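Local coordinates for YchF GTP-binding protein (Schizosaccharomyces pombe, PDB 1NI3) that hydrolyses ATP, and GTP less efficiently, and acts as a negative regulator of the G2/M transition in the cell cycle, at residues P29-S34 with Y120-A125; K200-K205 with L221-P226. One frame throughout, in Å; residues are numbered along the deposited sequence.

Contact 1. Residues P29-S34 with Y120-A125; sequences PNVGKS and YQVVRA. With SO4 (sulfate ion), chain B.
The P-loop (Walker A motif) of the G domain packs here against strand 118-124, the parallel neighbour of strand 22-27, with Val31 on Val122 and Arg124 reaching Asn30. Val31 CG2 lies 3.5 Å from Val122 CG1, and the two side chains meet at a slant. The other Val31 methyl, CG1, rests on the aliphatic start of Arg124. Arg124 then runs on in an extended chain, with CG anti to the backbone N (chi1 175°), which carries its guanidinium past Val31 to the backbone of Asn30. There Arg124 NH1 sits 2.8 Å from Asn30 O, a weak, bent bond. Arg124 NE bonds Phe126 O. Cutting Arg124 back to an alanine is likely to leave Asn30 O and Phe126 O without these donors. On its inner side the loop wraps a sulfate, probably from the crystallisation liquor. The ion lies in the predicted ATP site and is consistent with a phosphate position. The amides of Asn30, Val31, Gly32 and Ser34 all donate to it. Gly32 is the N-cap of helix 33-42, and its positive phi of 112° suits a residue without CB. Ser34, a magnesium ligand by similarity, makes a weak OG contact with sulfate O2. Lys33 bends at chi3 and chi4, curling back over the ion to set Lys33 NZ 3.0 Å from sulfate O1.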
ATOM      1  N   PRO A  29     -17.308  -1.192 -11.554  1.00 54.79           N
ATOM      2  CA  PRO A  29     -18.401  -0.228 -11.381  1.00 51.71           C
ATOM      3  C   PRO A  29     -19.439  -0.682 -10.364  1.00 49.95           C
ATOM      4  O   PRO A  29     -19.907  -1.817 -10.421  1.00 50.55           O
ATOM      5  CB  PRO A  29     -18.988  -0.121 -12.783  1.00 53.44           C
ATOM      6  CG  PRO A  29     -17.761  -0.262 -13.650  1.00 57.20           C
ATOM      7  CD  PRO A  29     -16.990  -1.380 -12.981  1.00 55.65           C
ATOM      8  N   ASN A  30     -19.773   0.199  -9.427  1.00 48.14           N
ATOM      9  CA  ASN A  30     -20.765  -0.083  -8.383  1.00 49.14           C
ATOM     10  C   ASN A  30     -20.395  -1.115  -7.322  1.00 47.57           C
ATOM     11  O   ASN A  30     -21.122  -2.083  -7.133  1.00 47.71           O
ATOM     12  CB  ASN A  30     -22.114  -0.483  -9.006  1.00 50.91           C
ATOM     13  CG  ASN A  30     -22.710   0.617  -9.869  1.00 54.99           C
ATOM     14  OD1 ASN A  30     -23.165   1.650  -9.366  1.00 55.62           O
ATOM     15  ND2 ASN A  30     -22.718   0.395 -11.180  1.00 56.49           N
ATOM     16  N   VAL A  31     -19.281  -0.916  -6.618  1.00 46.48           N
ATOM     17  CA  VAL A  31     -18.889  -1.860  -5.563  1.00 45.17           C
ATOM     18  C   VAL A  31     -18.689  -1.187  -4.201  1.00 45.06           C
ATOM     19  O   VAL A  31     -18.467  -1.864  -3.193  1.00 45.81           O
ATOM     20  CB  VAL A  31     -17.589  -2.628  -5.914  1.00 43.81           C
ATOM     21  CG1 VAL A  31     -17.787  -3.428  -7.187  1.00 39.13           C
ATOM     22  CG2 VAL A  31     -16.437  -1.658  -6.051  1.00 44.37           C
ATOM     23  N   GLY A  32     -18.771   0.142  -4.167  1.00 45.24           N
ATOM     24  CA  GLY A  32     -18.595   0.868  -2.919  1.00 44.35           C
ATOM     25  C   GLY A  32     -17.322   1.698  -2.916  1.00 46.38           C
ATOM     26  O   GLY A  32     -16.949   2.273  -1.888  1.00 46.40           O
ATOM     27  N   LYS A  33     -16.663   1.773  -4.071  1.00 44.37           N
ATOM     28  CA  LYS A  33     -15.437   2.535  -4.204  1.00 43.32           C
ATOM     29  C   LYS A  33     -15.536   3.967  -3.713  1.00 44.22           C
ATOM     30  O   LYS A  33     -14.720   4.411  -2.916  1.00 45.66           O
ATOM     31  CB  LYS A  33     -14.967   2.531  -5.664  1.00 42.07           C
ATOM     32  CG  LYS A  33     -14.499   1.184  -6.193  1.00 46.34           C
ATOM     33  CD  LYS A  33     -13.774   1.334  -7.536  1.00 48.64           C
ATOM     34  CE  LYS A  33     -14.706   1.799  -8.655  1.00 47.84           C
ATOM     35  NZ  LYS A  33     -15.558   0.690  -9.176  1.00 48.41           N
ATOM     36  N   SER A  34     -16.531   4.694  -4.194  1.00 46.82           N
ATOM     37  CA  SER A  34     -16.687   6.087  -3.800  1.00 49.98           C
ATOM     38  C   SER A  34     -17.120   6.235  -2.366  1.00 49.28           C
ATOM     39  O   SER A  34     -16.656   7.128  -1.655  1.00 51.04           O
ATOM     40  CB  SER A  34     -17.704   6.783  -4.697  1.00 56.21           C
ATOM     41  OG  SER A  34     -17.233   6.835  -6.039  1.00 65.30           O
ATOM     42  N   TYR A 120      -5.861  -1.442  -4.016  1.00 32.91           N
ATOM     43  CA  TYR A 120      -6.882  -1.837  -3.067  1.00 35.02           C
ATOM     44  C   TYR A 120      -8.052  -2.273  -3.936  1.00 38.62           C
ATOM     45  O   TYR A 120      -8.815  -1.435  -4.404  1.00 43.05           O
ATOM     46  CB  TYR A 120      -7.299  -0.641  -2.231  1.00 33.79           C
ATOM     47  CG  TYR A 120      -6.469  -0.458  -0.985  1.00 36.40           C
ATOM     48  CD1 TYR A 120      -6.358  -1.480  -0.064  1.00 37.32           C
ATOM     49  CD2 TYR A 120      -5.853   0.757  -0.695  1.00 36.65           C
ATOM     50  CE1 TYR A 120      -5.668  -1.311   1.118  1.00 39.13           C
ATOM     51  CE2 TYR A 120      -5.158   0.949   0.491  1.00 35.30           C
ATOM     52  CZ  TYR A 120      -5.072  -0.094   1.395  1.00 38.06           C
ATOM     53  OH  TYR A 120      -4.417   0.058   2.588  1.00 39.89           O
ATOM     54  N   GLN A 121      -8.201  -3.574  -4.156  1.00 40.38           N
ATOM     55  CA  GLN A 121      -9.271  -4.094  -5.010  1.00 40.04           C
ATOM     56  C   GLN A 121     -10.545  -4.439  -4.275  1.00 39.88           C
ATOM     57  O   GLN A 121     -10.619  -5.452  -3.585  1.00 38.79           O
ATOM     58  CB  GLN A 121      -8.775  -5.326  -5.772  1.00 41.04           C
ATOM     59  CG  GLN A 121      -9.773  -5.914  -6.760  1.00 43.67           C
ATOM     60  CD  GLN A 121      -9.074  -6.588  -7.923  1.00 47.45           C
ATOM     61  OE1 GLN A 121      -9.577  -7.549  -8.508  1.00 51.68           O
ATOM     62  NE2 GLN A 121      -7.903  -6.074  -8.272  1.00 49.49           N
ATOM     63  N   VAL A 122     -11.557  -3.600  -4.457  1.00 39.68           N
ATOM     64  CA  VAL A 122     -12.843  -3.802  -3.808  1.00 41.64           C
ATOM     65  C   VAL A 122     -13.731  -4.875  -4.456  1.00 45.30           C
ATOM     66  O   VAL A 122     -14.312  -4.652  -5.520  1.00 47.31           O
ATOM     67  CB  VAL A 122     -13.645  -2.511  -3.782  1.00 38.20           C
ATOM     68  CG1 VAL A 122     -14.931  -2.730  -3.031  1.00 34.07           C
ATOM     69  CG2 VAL A 122     -12.813  -1.412  -3.156  1.00 37.62           C
ATOM     70  N   VAL A 123     -13.858  -6.026  -3.799  1.00 45.92           N
ATOM     71  CA  VAL A 123     -14.689  -7.118  -4.308  1.00 48.37           C
ATOM     72  C   VAL A 123     -16.109  -7.001  -3.747  1.00 49.39           C
ATOM     73  O   VAL A 123     -16.300  -6.823  -2.542  1.00 50.11           O
ATOM     74  CB  VAL A 123     -14.103  -8.503  -3.918  1.00 49.98           C
ATOM     75  CG1 VAL A 123     -14.962  -9.618  -4.490  1.00 47.86           C
ATOM     76  CG2 VAL A 123     -12.674  -8.627  -4.429  1.00 49.57           C
ATOM     77  N   ARG A 124     -17.105  -7.100  -4.623  1.00 49.91           N
ATOM     78  CA  ARG A 124     -18.499  -6.998  -4.194  1.00 49.10           C
ATOM     79  C   ARG A 124     -19.074  -8.327  -3.737  1.00 49.23           C
ATOM     80  O   ARG A 124     -18.974  -9.335  -4.436  1.00 48.74           O
ATOM     81  CB  ARG A 124     -19.355  -6.426  -5.319  1.00 47.52           C
ATOM     82  CG  ARG A 124     -20.832  -6.398  -5.003  1.00 49.55           C
ATOM     83  CD  ARG A 124     -21.571  -5.575  -6.032  1.00 53.37           C
ATOM     84  NE  ARG A 124     -22.971  -5.398  -5.677  1.00 57.63           N
ATOM     85  CZ  ARG A 124     -23.777  -4.524  -6.266  1.00 60.80           C
ATOM     86  NH1 ARG A 124     -23.313  -3.748  -7.238  1.00 63.82           N
ATOM     87  NH2 ARG A 124     -25.046  -4.421  -5.886  1.00 64.01           N
ATOM     88  N   ALA A 125     -19.688  -8.311  -2.558  1.00 51.67           N
ATOM     89  CA  ALA A 125     -20.289  -9.504  -1.970  1.00 53.70           C
ATOM     90  C   ALA A 125     -21.668  -9.128  -1.439  1.00 57.69           C
ATOM     91  O   ALA A 125     -22.153  -9.698  -0.463  1.00 60.41           O
ATOM     92  CB  ALA A 125     -19.434 -10.017  -0.834  1.00 52.67           C
TER
HETATM   93  S   SO4 B 393     -18.712   2.409  -6.956  1.00 59.64           S
HETATM   94  O1  SO4 B 393     -17.601   1.451  -7.108  1.00 54.39           O
HETATM   95  O2  SO4 B 393     -18.248   3.603  -6.216  1.00 52.20           O
HETATM   96  O3  SO4 B 393     -19.825   1.764  -6.233  1.00 51.48           O
HETATM   97  O4  SO4 B 393     -19.180   2.829  -8.292  1.00 61.73           O

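Contact 2. Residues K200-K205 with L221-P226; sequences KQPIRK and LLTAKP
Pro202 and Ile203 meet Thr223 where the loop after helix 179-199 packs on the loop leading into strand 227-232. Both segments form a short 3-10 turn, at 203-205 and at 222-224. Pro202 lies beside Thr223, with Pro202 CA 4.9 Å from Thr223 CA. Ile203 follows and brings the apolar surface. Ile203 CB faces Thr223 CG2, and the two side chains cross at about a right angle. The Ile203 CG2 methyl, set between the backbone N and the carbonyl carbon, touches Ala224 and Leu221, while the end of the side chain turns away. Ile203 CG2 lies 3.7 Å from Ala224 CB and 4.1 Å from Leu221 CD1. Val192 of helix 179-199 and the loop residue Trp14 also touch Ile203. Arg204 makes the polar link. Arg204 N donates to Thr223 O over 3.1 Å. The Arg204 side chain leaves at chi1 70° and extends along residues 224-226. Arg204 CD lies 3.8 Å from Pro226 CA, and Pro226 CA also sits over one face of the guanidinium. Arg204 NH1 comes within 3.0 Å of Lys225 O. Arg204 NH2 has a long, weak ion pair with Asp260. Ile203, Thr223, Ala224 and Leu221 thus meet through methyl groups, and one backbone bond, Arg204 N to Thr223 O, joins the two turns. The contact therefore rests on apolar fit more than on charge.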
ATOM      1  N   LYS A 200       0.158 -17.091 -17.411  1.00 50.10           N
ATOM      2  CA  LYS A 200      -1.071 -16.326 -17.209  1.00 49.41           C
ATOM      3  C   LYS A 200      -1.314 -15.861 -15.774  1.00 49.96           C
ATOM      4  O   LYS A 200      -2.447 -15.906 -15.280  1.00 47.59           O
ATOM      5  CB  LYS A 200      -2.278 -17.133 -17.693  1.00 49.93           C
ATOM      6  CG  LYS A 200      -2.404 -17.220 -19.196  1.00 52.61           C
ATOM      7  CD  LYS A 200      -3.791 -17.687 -19.610  1.00 55.99           C
ATOM      8  CE  LYS A 200      -4.044 -17.391 -21.079  1.00 55.98           C
ATOM      9  NZ  LYS A 200      -3.795 -15.943 -21.342  1.00 58.09           N
ATOM     10  N   GLN A 201      -0.246 -15.413 -15.114  1.00 51.81           N
ATOM     11  CA  GLN A 201      -0.316 -14.911 -13.733  1.00 53.05           C
ATOM     12  C   GLN A 201       0.413 -13.572 -13.558  1.00 51.23           C
ATOM     13  O   GLN A 201       1.398 -13.298 -14.244  1.00 53.02           O
ATOM     14  CB  GLN A 201       0.287 -15.923 -12.755  1.00 55.03           C
ATOM     15  CG  GLN A 201      -0.648 -17.050 -12.375  1.00 62.83           C
ATOM     16  CD  GLN A 201      -0.370 -17.590 -10.978  1.00 67.48           C
ATOM     17  OE1 GLN A 201      -0.471 -16.862  -9.987  1.00 69.27           O
ATOM     18  NE2 GLN A 201      -0.027 -18.871 -10.894  1.00 70.25           N
ATOM     19  N   PRO A 202      -0.066 -12.722 -12.633  1.00 48.17           N
ATOM     20  CA  PRO A 202       0.577 -11.427 -12.409  1.00 46.97           C
ATOM     21  C   PRO A 202       2.067 -11.567 -12.145  1.00 47.03           C
ATOM     22  O   PRO A 202       2.499 -12.415 -11.366  1.00 49.59           O
ATOM     23  CB  PRO A 202      -0.204 -10.844 -11.232  1.00 44.37           C
ATOM     24  CG  PRO A 202      -0.848 -12.028 -10.596  1.00 46.85           C
ATOM     25  CD  PRO A 202      -1.235 -12.883 -11.756  1.00 46.45           C
ATOM     26  N   ILE A 203       2.846 -10.727 -12.820  1.00 47.12           N
ATOM     27  CA  ILE A 203       4.305 -10.744 -12.725  1.00 47.46           C
ATOM     28  C   ILE A 203       4.833 -10.720 -11.281  1.00 48.26           C
ATOM     29  O   ILE A 203       5.884 -11.303 -10.980  1.00 44.69           O
ATOM     30  CB  ILE A 203       4.921  -9.551 -13.524  1.00 45.68           C
ATOM     31  CG1 ILE A 203       6.271  -9.957 -14.100  1.00 46.25           C
ATOM     32  CG2 ILE A 203       5.060  -8.323 -12.641  1.00 47.83           C
ATOM     33  CD1 ILE A 203       6.169 -10.997 -15.212  1.00 46.44           C
ATOM     34  N   ARG A 204       4.102 -10.065 -10.383  1.00 47.90           N
ATOM     35  CA  ARG A 204       4.543  -9.987  -9.003  1.00 46.64           C
ATOM     36  C   ARG A 204       4.578 -11.367  -8.352  1.00 47.19           C
ATOM     37  O   ARG A 204       5.102 -11.525  -7.246  1.00 46.87           O
ATOM     38  CB  ARG A 204       3.618  -9.078  -8.210  1.00 46.32           C
ATOM     39  CG  ARG A 204       2.237  -9.619  -7.971  1.00 45.37           C
ATOM     40  CD  ARG A 204       1.566  -8.773  -6.918  1.00 50.03           C
ATOM     41  NE  ARG A 204       0.231  -9.247  -6.599  1.00 53.95           N
ATOM     42  CZ  ARG A 204      -0.850  -8.946  -7.306  1.00 56.27           C
ATOM     43  NH1 ARG A 204      -0.753  -8.162  -8.373  1.00 60.18           N
ATOM     44  NH2 ARG A 204      -2.030  -9.432  -6.947  1.00 57.92           N
ATOM     45  N   LYS A 205       4.035 -12.365  -9.042  1.00 46.18           N
ATOM     46  CA  LYS A 205       3.990 -13.721  -8.509  1.00 47.14           C
ATOM     47  C   LYS A 205       5.080 -14.656  -9.017  1.00 47.04           C
ATOM     48  O   LYS A 205       5.260 -15.755  -8.488  1.00 48.12           O
ATOM     49  CB  LYS A 205       2.620 -14.338  -8.789  1.00 48.45           C
ATOM     50  CG  LYS A 205       1.456 -13.526  -8.244  1.00 52.04           C
ATOM     51  CD  LYS A 205       1.476 -13.458  -6.723  1.00 58.11           C
ATOM     52  CE  LYS A 205       0.275 -12.692  -6.176  1.00 59.69           C
ATOM     53  NZ  LYS A 205       0.354 -12.513  -4.701  1.00 59.68           N
ATOM     54  N   LEU A 221       5.097  -2.285 -14.667  1.00 38.49           N
ATOM     55  CA  LEU A 221       3.934  -3.102 -15.011  1.00 36.58           C
ATOM     56  C   LEU A 221       2.797  -2.981 -14.002  1.00 36.64           C
ATOM     57  O   LEU A 221       3.023  -2.846 -12.805  1.00 40.40           O
ATOM     58  CB  LEU A 221       4.347  -4.570 -15.134  1.00 33.75           C
ATOM     59  CG  LEU A 221       5.449  -4.852 -16.156  1.00 32.90           C
ATOM     60  CD1 LEU A 221       5.772  -6.332 -16.178  1.00 30.14           C
ATOM     61  CD2 LEU A 221       4.995  -4.382 -17.522  1.00 33.86           C
ATOM     62  N   LEU A 222       1.574  -3.024 -14.506  1.00 37.53           N
ATOM     63  CA  LEU A 222       0.400  -2.936 -13.662  1.00 38.97           C
ATOM     64  C   LEU A 222       0.390  -4.131 -12.720  1.00 40.85           C
ATOM     65  O   LEU A 222       0.176  -4.017 -11.508  1.00 41.40           O
ATOM     66  CB  LEU A 222      -0.861  -2.970 -14.524  1.00 38.31           C
ATOM     67  CG  LEU A 222      -1.356  -1.620 -15.034  1.00 39.92           C
ATOM     68  CD1 LEU A 222      -2.197  -1.807 -16.277  1.00 40.57           C
ATOM     69  CD2 LEU A 222      -2.148  -0.928 -13.934  1.00 40.66           C
ATOM     70  N   THR A 223       0.660  -5.282 -13.318  1.00 42.67           N
ATOM     71  CA  THR A 223       0.675  -6.576 -12.651  1.00 42.84           C
ATOM     72  C   THR A 223       1.880  -6.801 -11.706  1.00 44.54           C
ATOM     73  O   THR A 223       2.087  -7.913 -11.201  1.00 47.97           O
ATOM     74  CB  THR A 223       0.595  -7.682 -13.740  1.00 41.10           C
ATOM     75  OG1 THR A 223      -0.104  -8.820 -13.238  1.00 42.75           O
ATOM     76  CG2 THR A 223       1.977  -8.089 -14.218  1.00 39.98           C
ATOM     77  N   ALA A 224       2.649  -5.738 -11.464  1.00 42.21           N
ATOM     78  CA  ALA A 224       3.792  -5.781 -10.568  1.00 37.21           C
ATOM     79  C   ALA A 224       3.384  -5.294  -9.184  1.00 36.16           C
ATOM     80  O   ALA A 224       3.893  -5.763  -8.187  1.00 37.07           O
ATOM     81  CB  ALA A 224       4.914  -4.905 -11.117  1.00 37.09           C
ATOM     82  N   LYS A 225       2.446  -4.359  -9.140  1.00 39.36           N
ATOM     83  CA  LYS A 225       1.985  -3.783  -7.879  1.00 42.64           C
ATOM     84  C   LYS A 225       1.260  -4.769  -6.972  1.00 44.55           C
ATOM     85  O   LYS A 225       0.419  -5.550  -7.431  1.00 47.09           O
ATOM     86  CB  LYS A 225       1.050  -2.605  -8.145  1.00 40.49           C
ATOM     87  CG  LYS A 225       1.519  -1.694  -9.264  1.00 39.86           C
ATOM     88  CD  LYS A 225       0.524  -0.573  -9.517  1.00 38.60           C
ATOM     89  CE  LYS A 225       0.927   0.236 -10.732  1.00 36.29           C
ATOM     90  NZ  LYS A 225       2.260   0.868 -10.560  1.00 29.32           N
ATOM     91  N   PRO A 226       1.573  -4.762  -5.666  1.00 44.96           N
ATOM     92  CA  PRO A 226       0.835  -5.726  -4.849  1.00 44.00           C
ATOM     93  C   PRO A 226      -0.635  -5.322  -4.775  1.00 43.28           C
ATOM     94  O   PRO A 226      -0.987  -4.155  -4.981  1.00 42.63           O
ATOM     95  CB  PRO A 226       1.542  -5.663  -3.500  1.00 41.44           C
ATOM     96  CG  PRO A 226       2.111  -4.276  -3.470  1.00 41.62           C
ATOM     97  CD  PRO A 226       2.614  -4.091  -4.873  1.00 40.39           C
TER

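Both contacts belong to the OBG-type G domain, and they come in series: contact 1 closes before contact 2 opens. Their centres are 20 Å apart and their nearest atoms about 6 Å, so they do not touch. The sheet connects them. Strand 118-124, which backs the P-loop in contact 1, pairs in parallel with strand 227-232, and residues 221-226 of contact 2 lead directly into that strand. Pro226 bonds through its backbone to Ile119. Helix 140-168 touches strand 118-124 as well as residues 221-223. Contact 1 thus sits at the predicted nucleotide-binding end of these strands, where Asn232 bonds Val31 O, while contact 2 lies near their other end, away from the annotated sites.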